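Local atomic coordinates of long form salivary protein D7L1 (Culex quinquefasciatus, PDB entry 6V4C), a protein that binds and sequesters adenine nucleotides, ADP and ATP most tightly, thereby inhibiting platelet aggregation and hemostasis in the host bitten by the mosquito. Residues D88-A91 with N92-G95; R207-A211 with V212-G216; R269-E272 with A273-K276. All coordinates share one frame; numbering follows the deposited sequence.

All three contacts are local, each joining residues a few positions apart in one continuous run. Contact 1 lies in the first PBP/GOBP-family region and contact 2 in the second; their centres are about 40 Å apart on opposite sides of the chain's centre. Both are partly buried: contact 1 fills the end of helix 84-94, with consecutive i to i+4 bonds and a leucine-isoleucine pair, whereas contact 2 joins the end of helix 202-211 to the loop after it through a Schellman ending. Contact 3 is a surface turn without buried touching residues, held by weak backbone bonds, a serine hydroxyl and a water. It touches contact 2 where R269 NH1 packs on A211 CB, 3.9 Å away.

Contact 1. Residues D88-A91 with N92-G95; sequences DAIA and NELG
I90 and L94, one helical turn apart, lie side by side and point the same way, with I90 CG2 3.8 Å from L94 CD1. CG2 is the I90 branch anti to the backbone N, beside the carbonyl carbon (chi1 -51° for CG1), and this turns it to the leucine. Beneath the pair the backbone is drawn in: L94 N binds I90 O at 2.7 Å, and E93 N reaches A89 O at 2.6 Å, nearly in line with the carbonyl. Toward the ends the bonds lengthen, N92 N to D88 O being 3.3 Å and G95 N to A91 O 3.1 Å, the latter just where G95 leaves the helical conformation. The solvent side is looser. N92 is exposed and swings its amide back over the preceding turn, ND2 stopping 2.9 Å from D88 O at an angle too poor for a hydrogen bond. E93, its chain extended, passes I90 with OE1 4.2 Å from I90 CG1 and reaches V114 and N118. The arrangement is the C-terminal half of helix 84-94, whose apolar stripe faces helix 104-117 through F111 and V114; L122 of helix 121-125 meets both I90 and L94, while M58 and F64 from loops close on L94.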
ATOM      1  N   ASP A  88      -6.005   1.862  25.890  1.00 88.87           N
ATOM      2  CA  ASP A  88      -5.532   0.668  26.582  1.00 90.19           C
ATOM      3  C   ASP A  88      -6.631  -0.371  26.754  1.00 90.04           C
ATOM      4  O   ASP A  88      -6.328  -1.557  26.921  1.00 92.12           O
ATOM      5  CB  ASP A  88      -4.952   1.043  27.946  1.00 88.82           C
ATOM      6  CG  ASP A  88      -3.700   1.891  27.836  1.00 91.64           C
ATOM      7  OD1 ASP A  88      -2.808   1.545  27.029  1.00 94.38           O
ATOM      8  OD2 ASP A  88      -3.604   2.908  28.556  1.00 91.59           O
ATOM      9  N   ALA A  89      -7.897   0.047  26.718  1.00 79.70           N
ATOM     10  CA  ALA A  89      -8.999  -0.894  26.883  1.00 80.85           C
ATOM     11  C   ALA A  89      -9.043  -1.893  25.732  1.00 80.76           C
ATOM     12  O   ALA A  89      -8.927  -3.106  25.941  1.00 82.04           O
ATOM     13  CB  ALA A  89     -10.325  -0.138  27.009  1.00 80.47           C
ATOM     14  N   ILE A  90      -9.194  -1.398  24.502  1.00 89.42           N
ATOM     15  CA  ILE A  90      -9.337  -2.296  23.359  1.00 90.68           C
ATOM     16  C   ILE A  90      -8.065  -3.096  23.112  1.00 89.23           C
ATOM     17  O   ILE A  90      -8.126  -4.213  22.587  1.00 87.93           O
ATOM     18  CB  ILE A  90      -9.792  -1.539  22.099  1.00 88.61           C
ATOM     19  CG1 ILE A  90     -11.024  -0.693  22.399  1.00 88.70           C
ATOM     20  CG2 ILE A  90     -10.114  -2.510  20.976  1.00 88.60           C
ATOM     21  CD1 ILE A  90     -11.528   0.034  21.186  1.00 87.04           C
ATOM     22  N   ALA A  91      -6.900  -2.547  23.465  1.00 77.81           N
ATOM     23  CA  ALA A  91      -5.664  -3.315  23.350  1.00 78.26           C
ATOM     24  C   ALA A  91      -5.737  -4.592  24.184  1.00 80.17           C
ATOM     25  O   ALA A  91      -5.511  -5.696  23.675  1.00 80.74           O
ATOM     26  CB  ALA A  91      -4.470  -2.456  23.766  1.00 77.68           C
ATOM     27  N   ASN A  92      -6.078  -4.459  25.467  1.00 89.17           N
ATOM     28  CA  ASN A  92      -6.257  -5.639  26.307  1.00 92.27           C
ATOM     29  C   ASN A  92      -7.509  -6.410  25.912  1.00 92.14           C
ATOM     30  O   ASN A  92      -7.520  -7.646  25.945  1.00 95.25           O
ATOM     31  CB  ASN A  92      -6.317  -5.229  27.777  1.00 90.54           C
ATOM     32  CG  ASN A  92      -5.145  -4.357  28.186  1.00 90.76           C
ATOM     33  OD1 ASN A  92      -4.012  -4.579  27.756  1.00 90.52           O
ATOM     34  ND2 ASN A  92      -5.413  -3.356  29.017  1.00 87.07           N
ATOM     35  N   GLU A  93      -8.572  -5.697  25.530  1.00 94.91           N
ATOM     36  CA  GLU A  93      -9.822  -6.353  25.158  1.00 96.67           C
ATOM     37  C   GLU A  93      -9.638  -7.245  23.935  1.00 98.71           C
ATOM     38  O   GLU A  93     -10.231  -8.327  23.849  1.00 98.28           O
ATOM     39  CB  GLU A  93     -10.901  -5.296  24.909  1.00 96.04           C
ATOM     40  CG  GLU A  93     -12.291  -5.833  24.617  1.00 99.13           C
ATOM     41  CD  GLU A  93     -13.309  -4.717  24.437  1.00101.12           C
ATOM     42  OE1 GLU A  93     -12.966  -3.546  24.714  1.00 99.54           O
ATOM     43  OE2 GLU A  93     -14.449  -5.008  24.016  1.00 98.28           O
ATOM     44  N   LEU A  94      -8.814  -6.808  22.977  1.00 82.52           N
ATOM     45  CA  LEU A  94      -8.517  -7.644  21.818  1.00 81.33           C
ATOM     46  C   LEU A  94      -7.557  -8.774  22.165  1.00 82.57           C
ATOM     47  O   LEU A  94      -7.648  -9.861  21.582  1.00 83.11           O
ATOM     48  CB  LEU A  94      -7.945  -6.794  20.681  1.00 79.50           C
ATOM     49  CG  LEU A  94      -8.940  -6.319  19.627  1.00 78.30           C
ATOM     50  CD1 LEU A  94      -8.362  -5.166  18.833  1.00 76.50           C
ATOM     51  CD2 LEU A  94      -9.321  -7.467  18.702  1.00 78.65           C
ATOM     52  N   GLY A  95      -6.645  -8.542  23.106  1.00 84.08           N
ATOM     53  CA  GLY A  95      -5.682  -9.550  23.501  1.00 85.27           C
ATOM     54  C   GLY A  95      -6.237 -10.600  24.438  1.00 87.16           C
ATOM     55  O   GLY A  95      -5.477 -11.356  25.050  1.00 88.75           O
TER

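Contact 2. Residues R207-A211 with V212-G216; sequences RGLHA and VNENG
The H210 imidazole meets the carbonyl of E214 at its edge: E214 O lies near the ring plane, 3.4 Å from CD2. No atom of 212-216 lies over either ring face. CG stays beside the backbone N (chi1 -55°), which brings the CD2 edge to E214 O, and NE2 is hydrogen-bonded to D218 OD1, which helps fix the ring's rotation. The N213 amide makes no hydrogen bond to 207-211. The E214 carboxylate leads away from the helix, bent at chi2 (76°), and forms a salt bridge to K217 through OE1. Its aliphatic part stays behind, crossing the L209 side chain, with CG 4.1 Å from L209 CD2. Beneath it, L209 O takes E214 N at 3.1 Å, in addition to a weak bond from V212 N. V212 CG2 also presses on this oxygen, at 3.2 Å. H210 O accepts N213 N at 3.0 Å, from above the carbonyl plane rather than on a lone pair. On the inner side L209, V212 and E214 touch V255, Y258 and L251 of helix 249-263, while Y277 from a loop rests on V212 and N213. The paired bonds, E214 N to L209 O outside N213 N to H210 O, with N213 at positive phi (68°) as the C-prime residue, make a Schellman motif that ends helix 202-211 and turns the chain toward helix 218-226.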
ATOM      1  N   ARG A 207       2.713  -8.416  -8.764  1.00 42.37           N
ATOM      2  CA  ARG A 207       1.384  -7.819  -8.670  1.00 44.88           C
ATOM      3  C   ARG A 207       1.189  -6.754  -9.739  1.00 43.02           C
ATOM      4  O   ARG A 207       0.116  -6.660 -10.344  1.00 41.64           O
ATOM      5  CB  ARG A 207       1.168  -7.215  -7.281  1.00 45.82           C
ATOM      6  CG  ARG A 207       1.071  -8.231  -6.158  1.00 49.62           C
ATOM      7  CD  ARG A 207       0.837  -7.553  -4.815  1.00 53.11           C
ATOM      8  NE  ARG A 207      -0.474  -6.914  -4.734  1.00 55.52           N
ATOM      9  CZ  ARG A 207      -1.562  -7.502  -4.243  1.00 57.54           C
ATOM     10  NH1 ARG A 207      -1.495  -8.745  -3.786  1.00 56.35           N
ATOM     11  NH2 ARG A 207      -2.716  -6.847  -4.208  1.00 56.78           N
ATOM     12  N   GLY A 208       2.225  -5.948  -9.989  1.00 35.76           N
ATOM     13  CA  GLY A 208       2.124  -4.926 -11.018  1.00 34.10           C
ATOM     14  C   GLY A 208       1.945  -5.503 -12.407  1.00 35.67           C
ATOM     15  O   GLY A 208       1.219  -4.940 -13.232  1.00 33.97           O
ATOM     16  N   LEU A 209       2.603  -6.633 -12.691  1.00 38.24           N
ATOM     17  CA  LEU A 209       2.462  -7.273 -13.995  1.00 37.71           C
ATOM     18  C   LEU A 209       1.071  -7.870 -14.170  1.00 38.75           C
ATOM     19  O   LEU A 209       0.448  -7.727 -15.230  1.00 40.59           O
ATOM     20  CB  LEU A 209       3.521  -8.363 -14.156  1.00 41.14           C
ATOM     21  CG  LEU A 209       4.941  -7.931 -14.523  1.00 39.40           C
ATOM     22  CD1 LEU A 209       5.905  -9.071 -14.244  1.00 40.81           C
ATOM     23  CD2 LEU A 209       5.003  -7.527 -15.983  1.00 38.30           C
ATOM     24  N   HIS A 210       0.575  -8.561 -13.143  1.00 40.71           N
ATOM     25  CA  HIS A 210      -0.750  -9.162 -13.237  1.00 40.41           C
ATOM     26  C   HIS A 210      -1.846  -8.103 -13.294  1.00 40.58           C
ATOM     27  O   HIS A 210      -2.911  -8.348 -13.871  1.00 41.31           O
ATOM     28  CB  HIS A 210      -0.960 -10.138 -12.077  1.00 42.35           C
ATOM     29  CG  HIS A 210       0.101 -11.193 -11.980  1.00 45.03           C
ATOM     30  ND1 HIS A 210       0.351 -11.893 -10.821  1.00 48.20           N
ATOM     31  CD2 HIS A 210       0.980 -11.659 -12.900  1.00 44.28           C
ATOM     32  CE1 HIS A 210       1.340 -12.746 -11.029  1.00 48.49           C
ATOM     33  NE2 HIS A 210       1.736 -12.625 -12.283  1.00 49.87           N
ATOM     34  N   ALA A 211      -1.598  -6.919 -12.724  1.00 39.44           N
ATOM     35  CA  ALA A 211      -2.592  -5.849 -12.773  1.00 41.23           C
ATOM     36  C   ALA A 211      -2.857  -5.384 -14.200  1.00 38.32           C
ATOM     37  O   ALA A 211      -3.981  -4.985 -14.521  1.00 40.06           O
ATOM     38  CB  ALA A 211      -2.154  -4.677 -11.892  1.00 38.89           C
ATOM     39  N   VAL A 212      -1.845  -5.420 -15.061  1.00 39.39           N
ATOM     40  CA  VAL A 212      -2.011  -5.063 -16.465  1.00 40.73           C
ATOM     41  C   VAL A 212      -2.265  -6.293 -17.339  1.00 39.72           C
ATOM     42  O   VAL A 212      -2.069  -6.238 -18.553  1.00 41.87           O
ATOM     43  CB  VAL A 212      -0.852  -4.203 -16.995  1.00 41.94           C
ATOM     44  CG1 VAL A 212      -0.762  -2.908 -16.214  1.00 38.23           C
ATOM     45  CG2 VAL A 212       0.464  -4.972 -16.926  1.00 42.40           C
ATOM     46  N   ASN A 213      -2.687  -7.406 -16.734  1.00 46.88           N
ATOM     47  CA  ASN A 213      -3.096  -8.616 -17.453  1.00 49.46           C
ATOM     48  C   ASN A 213      -1.937  -9.318 -18.163  1.00 50.26           C
ATOM     49  O   ASN A 213      -2.147 -10.047 -19.135  1.00 48.58           O
ATOM     50  CB  ASN A 213      -4.279  -8.367 -18.397  1.00 47.42           C
ATOM     51  CG  ASN A 213      -5.497  -7.824 -17.670  1.00 50.80           C
ATOM     52  OD1 ASN A 213      -5.767  -8.194 -16.527  1.00 53.06           O
ATOM     53  ND2 ASN A 213      -6.233  -6.939 -18.329  1.00 51.18           N
ATOM     54  N   GLU A 214      -0.713  -9.117 -17.688  1.00 45.33           N
ATOM     55  CA  GLU A 214       0.431  -9.886 -18.156  1.00 48.06           C
ATOM     56  C   GLU A 214       0.526 -11.175 -17.343  1.00 49.83           C
ATOM     57  O   GLU A 214       0.122 -11.222 -16.178  1.00 49.46           O
ATOM     58  CB  GLU A 214       1.713  -9.071 -17.976  1.00 43.72           C
ATOM     59  CG  GLU A 214       2.896  -9.547 -18.806  1.00 54.35           C
ATOM     60  CD  GLU A 214       2.772  -9.165 -20.269  1.00 52.01           C
ATOM     61  OE1 GLU A 214       3.549  -9.700 -21.087  1.00 55.56           O
ATOM     62  OE2 GLU A 214       1.900  -8.332 -20.600  1.00 51.17           O
ATOM     63  N   ASN A 215       1.057 -12.231 -17.962  1.00 54.85           N
ATOM     64  CA  ASN A 215       1.079 -13.521 -17.271  1.00 56.18           C
ATOM     65  C   ASN A 215       2.325 -14.376 -17.467  1.00 58.78           C
ATOM     66  O   ASN A 215       2.588 -15.227 -16.609  1.00 63.90           O
ATOM     67  CB  ASN A 215      -0.168 -14.356 -17.601  1.00 55.86           C
ATOM     68  CG  ASN A 215      -0.367 -14.549 -19.091  1.00 60.88           C
ATOM     69  OD1 ASN A 215       0.322 -15.353 -19.721  1.00 64.40           O
ATOM     70  ND2 ASN A 215      -1.321 -13.820 -19.663  1.00 61.95           N
ATOM     71  N   GLY A 216       3.112 -14.209 -18.521  1.00 52.76           N
ATOM     72  CA  GLY A 216       4.182 -15.171 -18.697  1.00 57.92           C
ATOM     73  C   GLY A 216       5.546 -14.781 -18.170  1.00 53.55           C
ATOM     74  O   GLY A 216       6.524 -15.486 -18.448  1.00 51.00           O
TER

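Contact 3. Residues R269-E272 with A273-K276; sequences RLRE and ATSK
S275 and E272 meet through one shared acceptor, the carbonyl oxygen of E272. The serine hydroxyl donates to it, OG lying 2.7 Å from E272 O and tilted 30° from the carbonyl plane, and S275 N adds a weak bond at 3.3 Å. With chi1 at 59°, OG sits between the backbone N and the carbonyl carbon, so the side chain folds back over its own turn and both donors reach the same oxygen. One residue earlier, T274 N makes a weak, long bond to R271 O, 3.5 Å. On the other side of the serine, its CB rests 3.4 Å from R269 O, and its CA-H also faces that oxygen. A water ties the two ends of the turn together, donating to R269 O at 2.9 Å and to S275 O at 2.7 Å. The R269 guanidinium turns its edge to S275 O but stays too far for a bond. Farther out, T274 OG1, 4.0 Å from R271 CB, is hydrogen-bonded to Y268 O, which pins the threonine to the chain just before the turn. F27 of helix 27-34 touches both E272 and S275, whereas Y258 and R262 of helix 249-263 touch R269. The R271 side chain leads away to N265, and comes within about 5 Å of the bound ADP. The arrangement is an irregular surface turn between helices 249-263 and 279-292, shortly after the ADP-binding residues N265, Y266 and S267, with R271 at the border of the nucleotide pocket.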
ATOM      1  N   ARG A 269      -8.947   0.029  -7.837  1.00 48.62           N
ATOM      2  CA  ARG A 269      -9.453  -1.182  -8.473  1.00 52.85           C
ATOM      3  C   ARG A 269     -10.673  -1.769  -7.775  1.00 57.21           C
ATOM      4  O   ARG A 269     -11.305  -2.672  -8.333  1.00 58.45           O
ATOM      5  CB  ARG A 269      -8.351  -2.234  -8.570  1.00 52.36           C
ATOM      6  CG  ARG A 269      -7.236  -1.864  -9.525  1.00 53.66           C
ATOM      7  CD  ARG A 269      -6.113  -2.877  -9.465  1.00 52.93           C
ATOM      8  NE  ARG A 269      -6.467  -4.135 -10.111  1.00 61.21           N
ATOM      9  CZ  ARG A 269      -5.824  -5.280  -9.907  1.00 69.37           C
ATOM     10  NH1 ARG A 269      -4.805  -5.328  -9.058  1.00 64.33           N
ATOM     11  NH2 ARG A 269      -6.208  -6.380 -10.541  1.00 75.99           N
ATOM     12  N   LEU A 270     -11.021  -1.283  -6.586  1.00 56.74           N
ATOM     13  CA  LEU A 270     -12.158  -1.817  -5.848  1.00 56.47           C
ATOM     14  C   LEU A 270     -13.472  -1.120  -6.178  1.00 59.63           C
ATOM     15  O   LEU A 270     -14.534  -1.619  -5.793  1.00 61.98           O
ATOM     16  CB  LEU A 270     -11.879  -1.772  -4.345  1.00 55.27           C
ATOM     17  CG  LEU A 270     -10.626  -2.550  -3.940  1.00 56.77           C
ATOM     18  CD1 LEU A 270     -10.153  -2.122  -2.567  1.00 57.85           C
ATOM     19  CD2 LEU A 270     -10.891  -4.049  -3.981  1.00 56.89           C
ATOM     20  N   ARG A 271     -13.443  -0.049  -6.911  1.00 64.62           N
ATOM     21  CA  ARG A 271     -14.691   0.483  -7.435  1.00 68.32           C
ATOM     22  C   ARG A 271     -14.881  -0.151  -8.778  1.00 69.57           C
ATOM     23  O   ARG A 271     -14.000  -0.312  -9.450  1.00 63.94           O
ATOM     24  CB  ARG A 271     -14.684   1.948  -7.698  1.00 65.16           C
ATOM     25  CG  ARG A 271     -13.943   2.649  -6.619  1.00 71.08           C
ATOM     26  CD  ARG A 271     -14.907   3.144  -5.694  1.00 72.54           C
ATOM     27  NE  ARG A 271     -13.941   3.353  -4.698  1.00 70.84           N
ATOM     28  CZ  ARG A 271     -12.914   4.154  -4.746  1.00 67.36           C
ATOM     29  NH1 ARG A 271     -12.608   4.862  -5.776  1.00 78.72           N
ATOM     30  NH2 ARG A 271     -12.182   4.279  -3.708  1.00 65.92           N
ATOM     31  N   GLU A 272     -16.108  -0.311  -9.179  1.00 63.78           N
ATOM     32  CA  GLU A 272     -16.415  -1.148 -10.336  1.00 63.07           C
ATOM     33  C   GLU A 272     -16.033  -0.473 -11.650  1.00 62.33           C
ATOM     34  O   GLU A 272     -15.576  -1.141 -12.587  1.00 63.90           O
ATOM     35  CB  GLU A 272     -17.892  -1.540 -10.335  1.00 67.58           C
ATOM     36  CG  GLU A 272     -18.211  -2.696 -11.262  1.00 71.16           C
ATOM     37  CD  GLU A 272     -19.688  -2.802 -11.578  1.00 78.39           C
ATOM     38  OE1 GLU A 272     -20.033  -2.880 -12.776  1.00 82.28           O
ATOM     39  OE2 GLU A 272     -20.502  -2.800 -10.630  1.00 81.44           O
ATOM     40  N   ALA A 273     -16.220   0.847 -11.745  1.00 53.84           N
ATOM     41  CA  ALA A 273     -15.971   1.545 -13.002  1.00 55.25           C
ATOM     42  C   ALA A 273     -14.490   1.617 -13.351  1.00 52.82           C
ATOM     43  O   ALA A 273     -14.149   1.772 -14.530  1.00 55.65           O
ATOM     44  CB  ALA A 273     -16.561   2.954 -12.972  1.00 57.55           C
ATOM     45  N   THR A 274     -13.609   1.514 -12.359  1.00 54.12           N
ATOM     46  CA  THR A 274     -12.167   1.547 -12.574  1.00 53.78           C
ATOM     47  C   THR A 274     -11.512   0.229 -12.172  1.00 53.43           C
ATOM     48  O   THR A 274     -10.320   0.187 -11.857  1.00 51.14           O
ATOM     49  CB  THR A 274     -11.530   2.729 -11.842  1.00 51.99           C
ATOM     50  OG1 THR A 274     -11.927   2.711 -10.464  1.00 50.69           O
ATOM     51  CG2 THR A 274     -11.967   4.040 -12.472  1.00 51.26           C
ATOM     52  N   SER A 275     -12.283  -0.859 -12.188  1.00 54.62           N
ATOM     53  CA  SER A 275     -11.788  -2.152 -11.732  1.00 54.58           C
ATOM     54  C   SER A 275     -11.010  -2.904 -12.803  1.00 52.08           C
ATOM     55  O   SER A 275     -10.247  -3.817 -12.465  1.00 58.69           O
ATOM     56  CB  SER A 275     -12.954  -3.018 -11.251  1.00 59.15           C
ATOM     57  OG  SER A 275     -13.900  -3.218 -12.288  1.00 57.94           O
ATOM     58  N   LYS A 276     -11.177  -2.545 -14.072  1.00 54.02           N
ATOM     59  CA  LYS A 276     -10.555  -3.251 -15.183  1.00 56.35           C
ATOM     60  C   LYS A 276      -9.502  -2.368 -15.838  1.00 56.92           C
ATOM     61  O   LYS A 276      -9.708  -1.161 -16.005  1.00 53.78           O
ATOM     62  CB  LYS A 276     -11.604  -3.632 -16.230  1.00 60.38           C
ATOM     63  CG  LYS A 276     -12.648  -4.613 -15.735  1.00 61.67           C
ATOM     64  CD  LYS A 276     -12.001  -5.920 -15.308  1.00 63.45           C
TER
HETATM   65  O   HOH W   1     -10.628  -4.929 -10.015  1.00 57.46           O